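Local coordinates for protein transcriptional regulator (Mesorhizobium loti, PDB 3BHQ) that probably binds cis-regulatory DNA as a transcription factor of the TetR family, working as an all-helical two-subunit protein, at residues R98-L103 / G168-I173; M104-L109 / G182-S187. All blocks are in the same frame, centred on the assembly; numbering follows the deposited sequence. Where two conformers were deposited one is given.

Contact 1 (R98-L103 / G168-I173); sequences RLIAVL and GMLLWI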
loop_
_atom_site.group_PDB
_atom_site.type_symbol
_atom_site.label_atom_id
_atom_site.label_comp_id
_atom_site.label_asym_id
_atom_site.label_seq_id
_atom_site.Cartn_x
_atom_site.Cartn_y
_atom_site.Cartn_z
ATOM N N ARG A 98 -2.578 18.914 -0.279
ATOM C CA ARG A 98 -3.782 18.576 0.498
ATOM C C ARG A 98 -4.010 17.064 0.547
ATOM O O ARG A 98 -4.380 16.529 1.595
ATOM C CB ARG A 98 -5.041 19.266 -0.046
ATOM C CG ARG A 98 -5.044 20.776 0.077
ATOM C CD ARG A 98 -5.249 21.281 1.524
ATOM N NE ARG A 98 -6.588 20.971 2.049
ATOM C CZ ARG A 98 -6.925 20.009 2.918
ATOM N NH1 ARG A 98 -8.206 19.888 3.265
ATOM N NH2 ARG A 98 -6.028 19.181 3.463
ATOM N N LEU A 99 -3.796 16.372 -0.585
ATOM C CA LEU A 99 -3.962 14.895 -0.653
ATOM C C LEU A 99 -3.031 14.206 0.321
ATOM O O LEU A 99 -3.453 13.273 1.023
ATOM C CB LEU A 99 -3.703 14.339 -2.061
ATOM C CG LEU A 99 -4.662 14.690 -3.194
ATOM C CD1 LEU A 99 -4.112 14.108 -4.508
ATOM C CD2 LEU A 99 -6.090 14.189 -2.905
ATOM N N ILE A 100 -1.770 14.622 0.345
ATOM C CA ILE A 100 -0.787 14.067 1.299
ATOM C C ILE A 100 -1.251 14.267 2.717
ATOM O O ILE A 100 -1.274 13.346 3.502
ATOM C CB ILE A 100 0.618 14.727 1.190
ATOM C CG1 ILE A 100 1.294 14.251 -0.085
ATOM C CG2 ILE A 100 1.507 14.388 2.422
ATOM C CD1 ILE A 100 2.631 14.908 -0.343
ATOM N N ALA A 101 -1.656 15.487 3.061
ATOM C CA ALA A 101 -2.090 15.792 4.446
ATOM C C ALA A 101 -3.312 14.976 4.884
ATOM O O ALA A 101 -3.355 14.460 6.002
ATOM C CB ALA A 101 -2.359 17.282 4.607
ATOM N N VAL A 102 -4.292 14.842 3.999
ATOM C CA VAL A 102 -5.509 14.083 4.276
ATOM C C VAL A 102 -5.252 12.577 4.384
ATOM O O VAL A 102 -5.682 11.911 5.340
ATOM C CB VAL A 102 -6.592 14.365 3.181
ATOM C CG1 VAL A 102 -7.785 13.428 3.291
ATOM C CG2 VAL A 102 -7.025 15.821 3.253
ATOM N N LEU A 103 -4.574 12.047 3.372
ATOM C CA LEU A 103 -4.361 10.604 3.271
ATOM C C LEU A 103 -3.322 10.053 4.235
ATOM O O LEU A 103 -3.355 8.845 4.518
ATOM C CB LEU A 103 -4.138 10.192 1.810
ATOM C CG LEU A 103 -5.296 10.532 0.858
ATOM C CD1 LEU A 103 -4.944 10.267 -0.594
ATOM C CD2 LEU A 103 -6.560 9.783 1.234
ATOM N N GLY A 168 -0.039 7.428 -7.181
ATOM C CA GLY A 168 1.075 6.493 -7.033
ATOM C C GLY A 168 2.413 7.196 -6.839
ATOM O O GLY A 168 3.173 6.845 -5.937
HETATM N N MSE A 169 2.694 8.218 -7.644
HETATM C CA MSE A 169 3.957 8.966 -7.472
HETATM C C MSE A 169 4.008 9.679 -6.140
HETATM O O MSE A 169 5.047 9.704 -5.467
HETATM C CB MSE A 169 4.191 9.913 -8.633
HETATM C CG MSE A 169 4.508 9.169 -9.831
HETATM SE SE MSE A 169 5.158 10.273 -11.230
HETATM C CE MSE A 169 3.545 10.669 -11.770
ATOM N N LEU A 170 2.873 10.251 -5.735
ATOM C CA LEU A 170 2.784 10.991 -4.508
ATOM C C LEU A 170 2.899 10.127 -3.262
ATOM O O LEU A 170 3.503 10.550 -2.263
ATOM C CB LEU A 170 1.421 11.712 -4.468
ATOM C CG LEU A 170 1.125 12.744 -3.428
ATOM C CD1 LEU A 170 2.053 13.938 -3.659
ATOM C CD2 LEU A 170 -0.366 13.137 -3.589
ATOM N N LEU A 171 2.302 8.938 -3.278
ATOM C CA LEU A 171 2.168 8.156 -2.058
ATOM C C LEU A 171 2.945 6.859 -1.957
ATOM O O LEU A 171 2.990 6.300 -0.872
ATOM C CB LEU A 171 0.679 7.849 -1.863
ATOM C CG LEU A 171 -0.242 9.067 -1.708
ATOM C CD1 LEU A 171 -1.712 8.639 -1.774
ATOM C CD2 LEU A 171 0.079 9.796 -0.426
ATOM N N TRP A 172 3.575 6.421 -3.043
ATOM C CA TRP A 172 4.268 5.109 -3.001
ATOM C C TRP A 172 5.245 5.047 -1.809
ATOM O O TRP A 172 5.178 4.109 -1.029
ATOM C CB TRP A 172 4.968 4.735 -4.330
ATOM C CG TRP A 172 5.501 3.332 -4.288
ATOM C CD1 TRP A 172 6.803 2.942 -4.266
ATOM C CD2 TRP A 172 4.709 2.174 -4.225
ATOM N NE1 TRP A 172 6.855 1.565 -4.196
ATOM C CE2 TRP A 172 5.584 1.067 -4.173
ATOM C CE3 TRP A 172 3.334 1.946 -4.221
ATOM C CZ2 TRP A 172 5.134 -0.228 -4.082
ATOM C CZ3 TRP A 172 2.874 0.619 -4.144
ATOM C CH2 TRP A 172 3.786 -0.446 -4.067
ATOM N N ILE A 173 6.145 6.010 -1.656
ATOM C CA ILE A 173 7.093 5.988 -0.537
ATOM C C ILE A 173 6.406 6.277 0.809
ATOM O O ILE A 173 6.452 5.449 1.699
ATOM C CB ILE A 173 8.356 6.848 -0.805
ATOM C CG1 ILE A 173 9.227 6.153 -1.865
ATOM C CG2 ILE A 173 9.162 7.065 0.461
ATOM C CD1 ILE A 173 10.458 6.963 -2.330
#

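Contact 2 (M104-L109 / G182-S187); sequences MDEELL and GSNRRS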
loop_
_atom_site.group_PDB
_atom_site.type_symbol
_atom_site.label_atom_id
_atom_site.label_comp_id
_atom_site.label_asym_id
_atom_site.label_seq_id
_atom_site.Cartn_x
_atom_site.Cartn_y
_atom_site.Cartn_z
HETATM N N MSE A 104 -2.428 10.901 4.749
HETATM C CA MSE A 104 -1.406 10.485 5.720
HETATM C C MSE A 104 -1.791 10.817 7.158
HETATM O O MSE A 104 -0.989 10.704 8.068
HETATM C CB MSE A 104 -0.035 11.022 5.311
HETATM C CG MSE A 104 0.420 10.556 3.922
HETATM SE SE MSE A 104 0.619 8.625 3.787
HETATM C CE MSE A 104 1.880 8.468 5.299
ATOM N N ASP A 105 -3.048 11.196 7.377
ATOM C CA ASP A 105 -3.572 11.456 8.702
ATOM C C ASP A 105 -3.356 10.191 9.556
ATOM O O ASP A 105 -3.653 9.078 9.115
ATOM C CB ASP A 105 -5.068 11.719 8.662
ATOM C CG ASP A 105 -5.651 11.887 10.038
ATOM O OD1 ASP A 105 -5.498 12.949 10.644
ATOM O OD2 ASP A 105 -6.252 10.931 10.524
ATOM N N GLU A 106 -2.838 10.386 10.756
ATOM C CA GLU A 106 -2.441 9.279 11.613
ATOM C C GLU A 106 -3.576 8.317 11.960
ATOM O O GLU A 106 -3.399 7.108 11.893
ATOM C CB GLU A 106 -1.772 9.837 12.884
ATOM C CG GLU A 106 -1.169 8.787 13.829
ATOM C CD GLU A 106 -0.004 7.965 13.222
ATOM O OE1 GLU A 106 0.597 8.373 12.188
ATOM O OE2 GLU A 106 0.317 6.896 13.805
ATOM N N GLU A 107 -4.747 8.854 12.288
ATOM C CA GLU A 107 -5.870 7.997 12.640
ATOM C C GLU A 107 -6.375 7.206 11.441
ATOM O O GLU A 107 -6.721 6.037 11.573
ATOM C CB GLU A 107 -6.970 8.786 13.358
ATOM C CG GLU A 107 -6.491 9.478 14.681
ATOM C CD GLU A 107 -5.783 8.532 15.664
ATOM O OE1 GLU A 107 -6.416 7.545 16.079
ATOM O OE2 GLU A 107 -4.597 8.765 16.024
ATOM N N LEU A 108 -6.361 7.820 10.257
ATOM C CA LEU A 108 -6.735 7.152 9.029
ATOM C C LEU A 108 -5.773 5.990 8.719
ATOM O O LEU A 108 -6.192 4.914 8.319
ATOM C CB LEU A 108 -6.805 8.137 7.841
ATOM C CG LEU A 108 -7.340 7.620 6.532
ATOM C CD1 LEU A 108 -8.797 7.150 6.698
ATOM C CD2 LEU A 108 -7.252 8.665 5.457
ATOM N N LEU A 109 -4.473 6.197 8.935
ATOM C CA LEU A 109 -3.480 5.133 8.720
ATOM C C LEU A 109 -3.710 3.963 9.683
ATOM O O LEU A 109 -3.580 2.809 9.276
ATOM C CB LEU A 109 -2.064 5.678 8.874
ATOM C CG LEU A 109 -1.618 6.758 7.875
ATOM C CD1 LEU A 109 -0.258 7.333 8.282
ATOM C CD2 LEU A 109 -1.529 6.225 6.512
ATOM N N GLY A 182 5.281 2.435 10.683
ATOM C CA GLY A 182 4.490 3.265 11.572
ATOM C C GLY A 182 4.996 4.698 11.536
ATOM O O GLY A 182 4.251 5.610 11.902
ATOM N N SER A 183 6.254 4.906 11.090
ATOM C CA SER A 183 6.863 6.221 11.001
ATOM C C SER A 183 6.031 6.999 10.007
ATOM O O SER A 183 5.945 6.624 8.828
ATOM C CB SER A 183 8.328 6.177 10.535
ATOM O OG SER A 183 8.882 7.484 10.497
ATOM N N ASN A 184 5.340 8.003 10.541
ATOM C CA ASN A 184 4.548 8.915 9.759
ATOM C C ASN A 184 5.002 10.285 10.225
ATOM O O ASN A 184 4.405 10.857 11.152
ATOM C CB ASN A 184 3.059 8.671 10.016
ATOM C CG ASN A 184 2.173 9.583 9.187
ATOM O OD1 ASN A 184 2.537 9.973 8.068
ATOM N ND2 ASN A 184 0.999 9.918 9.724
ATOM N N ARG A 185 6.107 10.758 9.635
ATOM C CA ARG A 185 6.775 12.011 10.003
ATOM C C ARG A 185 7.227 12.807 8.774
ATOM O O ARG A 185 7.831 12.218 7.862
ATOM C CB ARG A 185 8.052 11.683 10.799
ATOM C CG ARG A 185 7.880 10.753 12.016
ATOM C CD ARG A 185 9.212 10.578 12.745
ATOM N NE ARG A 185 9.048 10.126 14.128
ATOM C CZ ARG A 185 9.158 8.874 14.591
ATOM N NH1 ARG A 185 9.395 7.814 13.805
ATOM N NH2 ARG A 185 8.987 8.675 15.895
ATOM N N ARG A 186 6.995 14.118 8.759
ATOM C CA ARG A 186 7.462 14.983 7.689
ATOM C C ARG A 186 7.253 16.411 8.118
ATOM O O ARG A 186 6.190 16.739 8.652
ATOM C CB ARG A 186 6.654 14.764 6.408
ATOM N N SER A 187 8.254 17.254 7.895
ATOM C CA SER A 187 8.109 18.679 8.151
ATOM C C SER A 187 7.223 19.251 7.025
ATOM O O SER A 187 6.959 18.567 6.002
ATOM C CB SER A 187 9.478 19.367 8.169
ATOM O OG SER A 187 10.074 19.372 6.881
HETATM O O HOH W 1 1.374 5.589 11.480
#

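Contact 1 (R98-L103 / G168-I173)
Leu103 N donates to Leu99 O over 2.9 Å, a routine helical bond, and the same four-residue spacing puts both leucines on the face turned to helix 159-181, where Leu99 meets Leu170 and Leu103 meets Leu171. This is helix packing inside the C-terminal domain of a TetR-type regulator: helix 88-103 runs beside helix 159-181, and the two short segments cross at -37° with their axes 10.6 Å apart. At that separation the backbones stay well clear of each other, Ile100 CA to Leu171 CA being 7.4 Å, and side-chain ends do the touching.

Leu170 takes part in two of the three side-chain pairs. Its CG stands opposite the backbone N (chi1 -170°), which directs the isopropyl fork toward helix 88-103, with one methyl for each of two partners. CD2 of Leu170 meets Leu99 CB at 3.9 Å, the two side chains lying at about a right angle. Leu170 CD1 goes to Ile100, closing to 3.5 Å on Ile100 CD1; since Ile100 was modelled in two conformers, that closest approach is tied to one of them. One turn further along helix 88-103, Leu103 CD1 and Leu171 CD1 meet methyl to methyl at 3.8 Å, again with their side chains crossed at roughly 90°.

Other helices pack against the same residues. Leu99 and Leu103 also lie against helix 56-83 through Ile75 and Val71, while Ile100 rests on Leu191 and Ala195 of helix 188-206. Beyond, Leu171 packs on Trp172 of the second subunit, so this layer backs directly onto the dimer interface.

No hydrogen bond links the segments, and all five touching residues are buried aliphatics. The helix pair is therefore held here by shape and exclusion of water, with the isopropyl fork of Leu170 spread between two neighbours.

Contact 2 (M104-L109 / G182-S187)
An N-capped turn between two helices meets an interhelical loop here: helix 88-103 ends at Leu103, Met104 is the first residue to leave helical geometry, Asp105 is the N-cap of helix 106-117, and the facing loop joins helix 159-181 to helix 188-206. Asp105 points away from that loop, and its OD2 accepts a hydrogen bond from Leu108 N, the capping bond. The link across is Asn184, whose ND2 gives one hydrogen to each of two acceptors. Met104 O lies 2.7 Å from Asn184 ND2, which meets it nearly along the C=O axis, though the oxygen is tilted 20° out of the amide plane. Glu106 OE1 accepts from Asn184 ND2 at 2.9 Å, well within that plane, and the carboxylate and amide are close to coplanar. Glu106 reaches it because its chain bends at chi2 (63°), bringing the carboxylate back beside Asn184.

Two bonds from one nitrogen fix the rotation of the amide, and Leu109 lies tight over its face, with CD1 3.2 Å from Asn184 ND2. With only a CB left, as in an alanine here, Met104 O and Glu106 OE1 would probably lose the donor they share, and a gap would open above Leu109 CD1. Met104 and Leu109 also rest on Met175 and Ala178 of helix 159-181, the helix that leads into the loop. Gly182 closes that helix with a positive phi of 80°, and its carbonyl is joined to Glu106 through solvent: one water sits 2.9 Å from Glu106 OE2 and equally 2.9 Å from Gly182 O.

Segments 98-103 and 104-109 follow each other directly, while 168-173 and 182-187 are joined by the rest of helix 159-181. The centres of the two contacts lie about 11 Å apart, and they touch where helix 88-103 ends, with Leu103 O 3.8 Å from Leu109 CD2 and Val102 O 3.6 Å from Leu108 CD2. Contact 1 is buried and aliphatic, while contact 2 lies at the surface and uses hydrogen bonds and a water. Val71 of helix 56-83 touches both Leu103 and Leu108. A bound 1,2-ethanediol, probably from the crystallisation liquor, lies about 4 Å from the Asp105 side chain. The predicted helix-turn-helix, 34-53, includes neither contact.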